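Side-chain contacts in glutathione synthetase-like effector 30 (Gpa-GSS30-apo) (Globodera pallida, PDB 5OET), which probably acts as an effector of a plant-parasitic nematode, having evolved from the glutathione synthetase that uses ATP to join gamma-glutamylcysteine to glycine: residues 376-379 with 380-383; 233-236 with 237-241; 281-284 with 285-288. All coordinates share one frame; numbering follows the deposited sequence.

Interaction 1 (376-379 with 380-383); sequences AIRK and VQTK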
ATOM      1  N   ALA A 376      -1.879  14.048  37.137  1.00 57.04           N
ATOM      2  CA  ALA A 376      -1.429  13.237  35.997  1.00 54.06           C
ATOM      3  C   ALA A 376      -0.593  14.031  35.021  1.00 51.83           C
ATOM      4  O   ALA A 376       0.457  13.556  34.595  1.00 51.55           O
ATOM      5  CB  ALA A 376      -2.614  12.628  35.265  1.00 52.81           C
ATOM      6  N   ILE A 377      -1.066  15.224  34.662  1.00 51.20           N
ATOM      7  CA  ILE A 377      -0.311  16.156  33.813  1.00 50.64           C
ATOM      8  C   ILE A 377       0.986  16.638  34.477  1.00 51.88           C
ATOM      9  O   ILE A 377       2.009  16.692  33.812  1.00 51.78           O
ATOM     10  CB  ILE A 377      -1.152  17.381  33.395  1.00 50.54           C
ATOM     11  CG1 ILE A 377      -2.247  16.946  32.429  1.00 50.50           C
ATOM     12  CG2 ILE A 377      -0.296  18.440  32.708  1.00 49.99           C
ATOM     13  CD1 ILE A 377      -3.225  18.042  32.068  1.00 50.60           C
ATOM     14  N   ARG A 378       0.952  16.986  35.766  1.00 53.08           N
ATOM     15  CA  ARG A 378       2.162  17.437  36.442  1.00 53.86           C
ATOM     16  C   ARG A 378       3.244  16.378  36.441  1.00 53.80           C
ATOM     17  O   ARG A 378       4.403  16.725  36.282  1.00 53.78           O
ATOM     18  CB  ARG A 378       1.886  17.910  37.867  1.00 55.86           C
ATOM     19  CG  ARG A 378       1.041  19.175  37.977  1.00 56.88           C
ATOM     20  CD  ARG A 378       1.729  20.381  37.385  1.00 56.78           C
ATOM     21  NE  ARG A 378       1.074  21.648  37.685  1.00 57.14           N
ATOM     22  CZ  ARG A 378       1.474  22.832  37.215  1.00 57.09           C
ATOM     23  NH1 ARG A 378       2.532  22.926  36.413  1.00 56.44           N
ATOM     24  NH2 ARG A 378       0.818  23.944  37.552  1.00 57.64           N
ATOM     25  N   LYS A 379       2.876  15.102  36.608  1.00 54.72           N
ATOM     26  CA  LYS A 379       3.850  13.971  36.589  1.00 54.56           C
ATOM     27  C   LYS A 379       4.757  13.920  35.340  1.00 53.03           C
ATOM     28  O   LYS A 379       5.937  13.584  35.449  1.00 51.91           O
ATOM     29  CB  LYS A 379       3.135  12.621  36.726  1.00 55.01           C
ATOM     30  CG  LYS A 379       3.152  11.978  38.098  1.00 57.91           C
ATOM     31  CD  LYS A 379       2.035  10.924  38.215  1.00 59.35           C
ATOM     32  CE  LYS A 379       2.349   9.758  39.166  1.00 61.89           C
ATOM     33  NZ  LYS A 379       2.441  10.152  40.612  1.00 64.48           N
ATOM     34  N   VAL A 380       4.203  14.250  34.169  1.00 52.44           N
ATOM     35  CA  VAL A 380       4.951  14.185  32.884  1.00 51.74           C
ATOM     36  C   VAL A 380       5.637  15.492  32.445  1.00 52.02           C
ATOM     37  O   VAL A 380       6.374  15.484  31.459  1.00 50.42           O
ATOM     38  CB  VAL A 380       4.057  13.673  31.712  1.00 50.30           C
ATOM     39  CG1 VAL A 380       3.292  12.416  32.121  1.00 50.40           C
ATOM     40  CG2 VAL A 380       3.078  14.742  31.240  1.00 49.43           C
ATOM     41  N   GLN A 381       5.396  16.599  33.151  1.00 54.20           N
ATOM     42  CA  GLN A 381       5.997  17.901  32.811  1.00 55.46           C
ATOM     43  C   GLN A 381       7.476  17.940  33.147  1.00 58.29           C
ATOM     44  O   GLN A 381       7.940  17.155  33.960  1.00 61.04           O
ATOM     45  CB  GLN A 381       5.296  19.048  33.545  1.00 55.53           C
ATOM     46  CG  GLN A 381       3.990  19.499  32.909  1.00 54.17           C
ATOM     47  CD  GLN A 381       3.391  20.711  33.602  1.00 54.93           C
ATOM     48  OE1 GLN A 381       3.558  20.890  34.798  1.00 56.19           O
ATOM     49  NE2 GLN A 381       2.704  21.558  32.842  1.00 54.85           N
ATOM     50  N   THR A 382       8.211  18.853  32.518  1.00 61.26           N
ATOM     51  CA  THR A 382       9.612  19.097  32.853  1.00 65.52           C
ATOM     52  C   THR A 382       9.747  20.562  33.181  1.00 68.45           C
ATOM     53  O   THR A 382       9.582  21.401  32.299  1.00 69.37           O
ATOM     54  CB  THR A 382      10.565  18.751  31.688  1.00 65.90           C
ATOM     55  OG1 THR A 382      10.205  17.486  31.123  1.00 65.80           O
ATOM     56  CG2 THR A 382      12.014  18.700  32.171  1.00 67.32           C
ATOM     57  N   LYS A 383      10.052  20.877  34.438  1.00 73.19           N
ATOM     58  CA  LYS A 383      10.113  22.274  34.878  1.00 76.38           C
ATOM     59  C   LYS A 383      10.984  23.044  33.886  1.00 74.48           C
ATOM     60  O   LYS A 383      12.097  22.616  33.586  1.00 76.85           O
ATOM     61  CB  LYS A 383      10.674  22.431  36.310  1.00 82.48           C
ATOM     62  CG  LYS A 383       9.961  21.678  37.446  1.00 86.68           C
ATOM     63  CD  LYS A 383       8.490  22.070  37.620  1.00 88.54           C
ATOM     64  CE  LYS A 383       7.571  20.868  37.863  1.00 89.12           C
ATOM     65  NZ  LYS A 383       6.139  21.234  37.634  1.00 88.27           N
TER

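Interaction 2 (233-236 with 237-241); sequences LYQA and WLEFG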
ATOM      1  N   LEU A 233     -13.684  13.428  11.829  1.00 45.67           N
ATOM      2  CA  LEU A 233     -14.176  14.188  10.665  1.00 45.82           C
ATOM      3  C   LEU A 233     -15.658  13.931  10.364  1.00 45.51           C
ATOM      4  O   LEU A 233     -16.403  14.871  10.094  1.00 45.16           O
ATOM      5  CB  LEU A 233     -13.346  13.884   9.407  1.00 46.44           C
ATOM      6  CG  LEU A 233     -11.956  14.539   9.308  1.00 46.88           C
ATOM      7  CD1 LEU A 233     -11.134  13.840   8.232  1.00 46.58           C
ATOM      8  CD2 LEU A 233     -12.059  16.039   9.023  1.00 48.29           C
ATOM      9  N   TYR A 234     -16.069  12.663  10.392  1.00 44.55           N
ATOM     10  CA  TYR A 234     -17.479  12.296  10.253  1.00 45.07           C
ATOM     11  C   TYR A 234     -18.365  12.983  11.303  1.00 45.81           C
ATOM     12  O   TYR A 234     -19.421  13.511  10.965  1.00 47.64           O
ATOM     13  CB  TYR A 234     -17.644  10.785  10.362  1.00 45.99           C
ATOM     14  CG  TYR A 234     -19.076  10.294  10.206  1.00 47.56           C
ATOM     15  CD1 TYR A 234     -19.702  10.354   8.990  1.00 47.91           C
ATOM     16  CD2 TYR A 234     -19.783   9.748  11.272  1.00 48.78           C
ATOM     17  CE1 TYR A 234     -20.995   9.870   8.813  1.00 48.88           C
ATOM     18  CE2 TYR A 234     -21.086   9.308  11.112  1.00 50.16           C
ATOM     19  CZ  TYR A 234     -21.681   9.373   9.879  1.00 49.59           C
ATOM     20  OH  TYR A 234     -22.950   8.918   9.732  1.00 51.12           O
ATOM     21  N   GLN A 235     -17.940  12.968  12.567  1.00 45.19           N
ATOM     22  CA  GLN A 235     -18.682  13.648  13.622  1.00 45.77           C
ATOM     23  C   GLN A 235     -18.690  15.164  13.413  1.00 45.74           C
ATOM     24  O   GLN A 235     -19.680  15.786  13.714  1.00 47.55           O
ATOM     25  CB  GLN A 235     -18.134  13.332  15.018  1.00 45.49           C
ATOM     26  CG  GLN A 235     -18.304  11.896  15.462  1.00 45.35           C
ATOM     27  CD  GLN A 235     -19.745  11.510  15.660  1.00 46.68           C
ATOM     28  OE1 GLN A 235     -20.516  12.227  16.288  1.00 47.56           O
ATOM     29  NE2 GLN A 235     -20.123  10.372  15.113  1.00 47.55           N
ATOM     30  N   ALA A 236     -17.607  15.745  12.904  1.00 44.65           N
ATOM     31  CA  ALA A 236     -17.593  17.177  12.565  1.00 45.58           C
ATOM     32  C   ALA A 236     -18.577  17.517  11.437  1.00 47.37           C
ATOM     33  O   ALA A 236     -19.335  18.493  11.522  1.00 48.66           O
ATOM     34  CB  ALA A 236     -16.194  17.645  12.206  1.00 43.76           C
ATOM     35  N   TRP A 237     -18.562  16.705  10.389  1.00 48.23           N
ATOM     36  CA  TRP A 237     -19.500  16.846   9.290  1.00 50.08           C
ATOM     37  C   TRP A 237     -20.936  16.816   9.809  1.00 52.24           C
ATOM     38  O   TRP A 237     -21.729  17.682   9.473  1.00 54.19           O
ATOM     39  CB  TRP A 237     -19.274  15.720   8.291  1.00 50.54           C
ATOM     40  CG  TRP A 237     -20.072  15.829   7.066  1.00 52.55           C
ATOM     41  CD1 TRP A 237     -19.832  16.637   5.998  1.00 52.43           C
ATOM     42  CD2 TRP A 237     -21.254  15.092   6.761  1.00 54.66           C
ATOM     43  NE1 TRP A 237     -20.794  16.443   5.041  1.00 54.22           N
ATOM     44  CE2 TRP A 237     -21.675  15.493   5.485  1.00 55.16           C
ATOM     45  CE3 TRP A 237     -21.996  14.122   7.443  1.00 55.39           C
ATOM     46  CZ2 TRP A 237     -22.808  14.967   4.882  1.00 56.80           C
ATOM     47  CZ3 TRP A 237     -23.109  13.597   6.841  1.00 56.65           C
ATOM     48  CH2 TRP A 237     -23.509  14.019   5.574  1.00 57.43           C
ATOM     49  N   LEU A 238     -21.255  15.840  10.658  1.00 53.57           N
ATOM     50  CA  LEU A 238     -22.576  15.778  11.283  1.00 55.39           C
ATOM     51  C   LEU A 238     -22.935  17.012  12.118  1.00 56.79           C
ATOM     52  O   LEU A 238     -24.071  17.469  12.053  1.00 59.20           O
ATOM     53  CB  LEU A 238     -22.717  14.533  12.153  1.00 56.50           C
ATOM     54  CG  LEU A 238     -22.790  13.165  11.483  1.00 57.38           C
ATOM     55  CD1 LEU A 238     -22.839  12.085  12.563  1.00 58.48           C
ATOM     56  CD2 LEU A 238     -24.007  13.072  10.576  1.00 58.85           C
ATOM     57  N   GLU A 239     -21.992  17.551  12.896  1.00 56.58           N
ATOM     58  CA  GLU A 239     -22.273  18.766  13.679  1.00 57.30           C
ATOM     59  C   GLU A 239     -22.565  19.988  12.797  1.00 54.36           C
ATOM     60  O   GLU A 239     -23.252  20.895  13.220  1.00 53.60           O
ATOM     61  CB  GLU A 239     -21.145  19.135  14.647  1.00 61.17           C
ATOM     62  CG  GLU A 239     -20.615  18.062  15.607  1.00 66.30           C
ATOM     63  CD  GLU A 239     -21.625  17.001  16.092  1.00 73.03           C
ATOM     64  OE1 GLU A 239     -22.696  17.361  16.667  1.00 78.19           O
ATOM     65  OE2 GLU A 239     -21.324  15.783  15.922  1.00 74.61           O
ATOM     66  N   PHE A 240     -22.020  20.020  11.588  1.00 52.05           N
ATOM     67  CA  PHE A 240     -22.331  21.083  10.626  1.00 52.09           C
ATOM     68  C   PHE A 240     -23.765  20.949  10.070  1.00 52.85           C
ATOM     69  O   PHE A 240     -24.439  21.950   9.842  1.00 52.16           O
ATOM     70  CB  PHE A 240     -21.310  21.099   9.488  1.00 50.21           C
ATOM     71  CG  PHE A 240     -21.382  22.320   8.632  1.00 49.51           C
ATOM     72  CD1 PHE A 240     -20.785  23.499   9.037  1.00 48.44           C
ATOM     73  CD2 PHE A 240     -22.063  22.293   7.415  1.00 50.07           C
ATOM     74  CE1 PHE A 240     -20.877  24.633   8.245  1.00 49.46           C
ATOM     75  CE2 PHE A 240     -22.144  23.431   6.617  1.00 49.76           C
ATOM     76  CZ  PHE A 240     -21.554  24.598   7.028  1.00 49.64           C
ATOM     77  N   GLY A 241     -24.198  19.713   9.836  1.00 53.50           N
ATOM     78  CA  GLY A 241     -25.607  19.404   9.629  1.00 55.29           C
ATOM     79  C   GLY A 241     -26.188  19.776   8.273  1.00 56.07           C
ATOM     80  O   GLY A 241     -27.355  20.164   8.194  1.00 58.57           O
TER

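Interaction 3 (281-284 with 285-288); sequences FITI and TEGL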
ATOM      1  N   PHE A 281     -10.200  17.501  -2.636  1.00 43.10           N
ATOM      2  CA  PHE A 281      -8.766  17.768  -2.476  1.00 42.25           C
ATOM      3  C   PHE A 281      -8.352  18.946  -3.328  1.00 43.87           C
ATOM      4  O   PHE A 281      -8.405  18.859  -4.551  1.00 42.98           O
ATOM      5  CB  PHE A 281      -7.932  16.551  -2.837  1.00 40.50           C
ATOM      6  CG  PHE A 281      -7.887  15.549  -1.747  1.00 40.01           C
ATOM      7  CD1 PHE A 281      -9.052  14.896  -1.349  1.00 39.43           C
ATOM      8  CD2 PHE A 281      -6.704  15.283  -1.074  1.00 39.59           C
ATOM      9  CE1 PHE A 281      -9.031  13.984  -0.325  1.00 38.48           C
ATOM     10  CE2 PHE A 281      -6.676  14.363  -0.048  1.00 38.29           C
ATOM     11  CZ  PHE A 281      -7.844  13.711   0.327  1.00 38.37           C
ATOM     12  N   ILE A 282      -7.932  20.020  -2.661  1.00 45.25           N
ATOM     13  CA  ILE A 282      -7.572  21.277  -3.308  1.00 47.00           C
ATOM     14  C   ILE A 282      -6.212  21.738  -2.749  1.00 46.16           C
ATOM     15  O   ILE A 282      -5.954  21.547  -1.559  1.00 47.10           O
ATOM     16  CB  ILE A 282      -8.730  22.317  -3.099  1.00 48.21           C
ATOM     17  CG1 ILE A 282      -8.749  23.349  -4.204  1.00 50.17           C
ATOM     18  CG2 ILE A 282      -8.661  23.032  -1.745  1.00 47.98           C
ATOM     19  CD1 ILE A 282      -9.831  24.392  -4.018  1.00 51.81           C
ATOM     20  N   THR A 283      -5.333  22.306  -3.575  1.00 46.50           N
ATOM     21  CA  THR A 283      -4.168  22.988  -3.025  1.00 48.32           C
ATOM     22  C   THR A 283      -4.576  24.372  -2.608  1.00 51.08           C
ATOM     23  O   THR A 283      -5.615  24.872  -3.025  1.00 53.92           O
ATOM     24  CB  THR A 283      -2.983  23.168  -3.980  1.00 48.97           C
ATOM     25  OG1 THR A 283      -3.333  24.057  -5.035  1.00 50.66           O
ATOM     26  CG2 THR A 283      -2.538  21.871  -4.541  1.00 49.53           C
ATOM     27  N   ILE A 284      -3.725  24.991  -1.797  1.00 52.54           N
ATOM     28  CA  ILE A 284      -3.945  26.349  -1.337  1.00 53.45           C
ATOM     29  C   ILE A 284      -3.799  27.385  -2.458  1.00 54.10           C
ATOM     30  O   ILE A 284      -4.469  28.408  -2.404  1.00 54.70           O
ATOM     31  CB  ILE A 284      -3.056  26.676  -0.111  1.00 53.42           C
ATOM     32  CG1 ILE A 284      -3.644  27.862   0.668  1.00 54.24           C
ATOM     33  CG2 ILE A 284      -1.609  26.925  -0.514  1.00 53.46           C
ATOM     34  CD1 ILE A 284      -2.939  28.133   1.960  1.00 53.64           C
ATOM     35  N   THR A 285      -2.958  27.127  -3.462  1.00 55.57           N
ATOM     36  CA  THR A 285      -2.903  28.001  -4.669  1.00 60.23           C
ATOM     37  C   THR A 285      -4.215  28.033  -5.454  1.00 62.30           C
ATOM     38  O   THR A 285      -4.679  29.102  -5.853  1.00 62.67           O
ATOM     39  CB  THR A 285      -1.790  27.576  -5.655  1.00 61.05           C
ATOM     40  OG1 THR A 285      -0.546  27.548  -4.962  1.00 63.19           O
ATOM     41  CG2 THR A 285      -1.657  28.565  -6.814  1.00 62.12           C
ATOM     42  N   GLU A 286      -4.780  26.854  -5.692  1.00 63.54           N
ATOM     43  CA  GLU A 286      -6.055  26.702  -6.407  1.00 64.77           C
ATOM     44  C   GLU A 286      -7.205  27.326  -5.613  1.00 63.91           C
ATOM     45  O   GLU A 286      -8.128  27.918  -6.187  1.00 66.35           O
ATOM     46  CB  GLU A 286      -6.417  25.218  -6.547  1.00 65.09           C
ATOM     47  CG  GLU A 286      -5.547  24.362  -7.455  1.00 67.21           C
ATOM     48  CD  GLU A 286      -5.820  22.859  -7.315  1.00 66.65           C
ATOM     49  OE1 GLU A 286      -6.119  22.361  -6.209  1.00 65.30           O
ATOM     50  OE2 GLU A 286      -5.756  22.161  -8.356  1.00 66.29           O
ATOM     51  N   GLY A 287      -7.134  27.196  -4.291  1.00 60.57           N
ATOM     52  CA  GLY A 287      -8.106  27.813  -3.395  1.00 61.42           C
ATOM     53  C   GLY A 287      -8.325  29.330  -3.507  1.00 62.29           C
ATOM     54  O   GLY A 287      -9.357  29.837  -3.044  1.00 62.61           O
ATOM     55  N   LEU A 288      -7.370  30.059  -4.090  1.00 61.55           N
ATOM     56  CA  LEU A 288      -7.532  31.501  -4.310  1.00 63.50           C
ATOM     57  C   LEU A 288      -8.608  31.829  -5.359  1.00 64.46           C
ATOM     58  O   LEU A 288      -9.265  32.873  -5.273  1.00 65.40           O
ATOM     59  CB  LEU A 288      -6.197  32.147  -4.682  1.00 64.45           C
ATOM     60  CG  LEU A 288      -5.105  32.043  -3.610  1.00 64.33           C
ATOM     61  CD1 LEU A 288      -3.734  32.330  -4.222  1.00 65.64           C
ATOM     62  CD2 LEU A 288      -5.378  32.966  -2.432  1.00 63.50           C
TER

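Interaction 1 (376-379 with 380-383)
Arg378 and Gln381 join their side chains where helix 373-380 ends and the chain turns toward strand 384-386. Arg378 NH1 donates to Gln381 OE1 over 2.8 Å, with an angle of 148° at the hydrogen. The nitrogen lies in the plane of the amide and uses a lone pair of OE1. From the other side of the bond, OE1 sits near the edge of the guanidinium, slightly tilted from its plane. The two flat groups are steeply inclined to each other, 66° apart, so they meet through the bond and do not stack.

The Arg378 chain bends early, at chi2 (-64°), and is extended beyond. This bend carries the guanidinium across the end of the Gln381 side chain, and CD comes within 3.2 Å of Gln381 OE1. Gln381 reaches out with a straight chain beyond CG. Its CG lies 3.6 Å from Ile377 O. The other amide atom, NE2, donates to Phe355 O, so both ends of the amide are held and its rotation is fixed.

The Val380 side chain touches Leu181 and Gln183 of strand 179-188 and Gln103 of helix 98-119. Within the turn, its CG2 is nearest Ile377 O. The backbone closes the turn with Gln381 N donating to Arg378 O over 3.3 Å. Bonds from Val380 N and Gln381 N to Ile377 O are weak.

Lys383 curls back through bends at chi2 and chi3, which brings NZ to 4.2 Å from Arg378 NH1. These like charges lie close, but Arg378 NH2 also makes a salt bridge with Glu362 and a hydrogen bond to Lys357 O. The carboxylate probably offsets part of the positive charge, while the neutral Gln381 amide ties the arginine to the loop that follows its helix.

Interaction 2 (233-236 with 237-241)
Tyr234 and Leu238 meet one turn apart in the last turns of helix 225-240, an alpha helix that packs between two sheets. The local contacts are between residues three or four apart.

The apolar contact is made by the Leu238 side chain on the Tyr234 ring. Leu238 CG stands 4.2 Å above one face, displaced toward the rim. The methyl CD1 reaches Tyr234 CE2 at 3.6 Å. The ring takes this place because its CG is anti to the backbone N (chi1 -179°), while Leu238 turns its CG anti to its own carbonyl carbon. The same methyl also lies 4.1 Å from Gln235 NE2. Further along, the Tyr234 side chain touches Ser273 and Ile277, and Trp237 shares Ile277 with it.

Gln235 and Glu239 form the polar pair. Glu239 bends at chi2 and folds back so that OE2 lies 2.8 Å from the backbone Gln235 O. Gln235 is also bent at chi2, and its amide is inclined 30° to the carboxylate. Trp237 sends its indole NH elsewhere: NE1 donates to Ala245 O, in the loop that follows the helix.

The buried face belongs to Leu233 and Ala236. Both touch Val310 of strand 306-314 and Met162 of strand 160-173, so the helix is held from two sheets. Ala236 also meets Leu482, as do Gln235 and Glu239.

The backbone bonds are the regular ones between residues four apart. Trp237 N donates to Leu233 O over 2.8 Å and Leu238 N to Tyr234 O over 3.0 Å. Glu239 N and Phe240 N bond in the same way to Gln235 O and Ala236 O. Gly241 then leaves the helix with positive phi (76°), while its N still donates to Trp237 O at 3.2 Å.

Interaction 3 (281-284 with 285-288)
Thr283 and Glu286 exchange hydrogen bonds where strand 279-283 gives way to the short helix 287-290. Each side chain binds the backbone N of the other residue. Glu286 N donates to Thr283 OG1 over 3.2 Å, nearly straight at 169°. In return, Thr283 N donates to Glu286 OE1 over 2.7 Å. It meets this oxygen on the anti side, 27° out of the carboxylate plane. Thr283 holds OG1 between its N and carbonyl carbon (chi1 67°), which turns the hydroxyl toward the coming turn. Glu286 runs straight beyond CG and crosses the threonine at about a right angle. A backbone bond from Gly287 N to Thr283 O, 3.1 Å, completes the turn.

Ile282 makes the van der Waals contacts. Its CG1 passes the Glu286 chain, 3.8 Å from CB, and its CD1 meets Gly287 CA at 3.9 Å. On the sheet side, Ile282 touches Leu248 and Leu250 of strand 246-251.

Glu286 OE1 also has a long, weak ion pair with Arg290. The reciprocal bonds are those of a capping box leading into a helix, with Thr283 as the N-cap residue and Glu286 as its partner three residues on.

In the fold
Along the chain the order is interaction 2, interaction 3, then interaction 1. Interactions 2 and 3 are neighbours, with centres 22 Å apart and nearest atoms about 9 Å apart. They share the six-stranded mixed sheet: interaction 3 ends its strand 279-283, and the helix of interaction 2 packs on its strand 306-314. That helix also touches strands 160-173 and 469-484 of the nine-stranded sheet, so it joins the two. Interaction 1 lies 34 Å from interaction 2 and 40 Å from interaction 3, centre to centre. It links the nine-stranded sheet, through strand 179-188, to the four-stranded antiparallel sheet. Interactions 1 and 2 thus connect sheets, while interaction 3 starts a helix at a strand end.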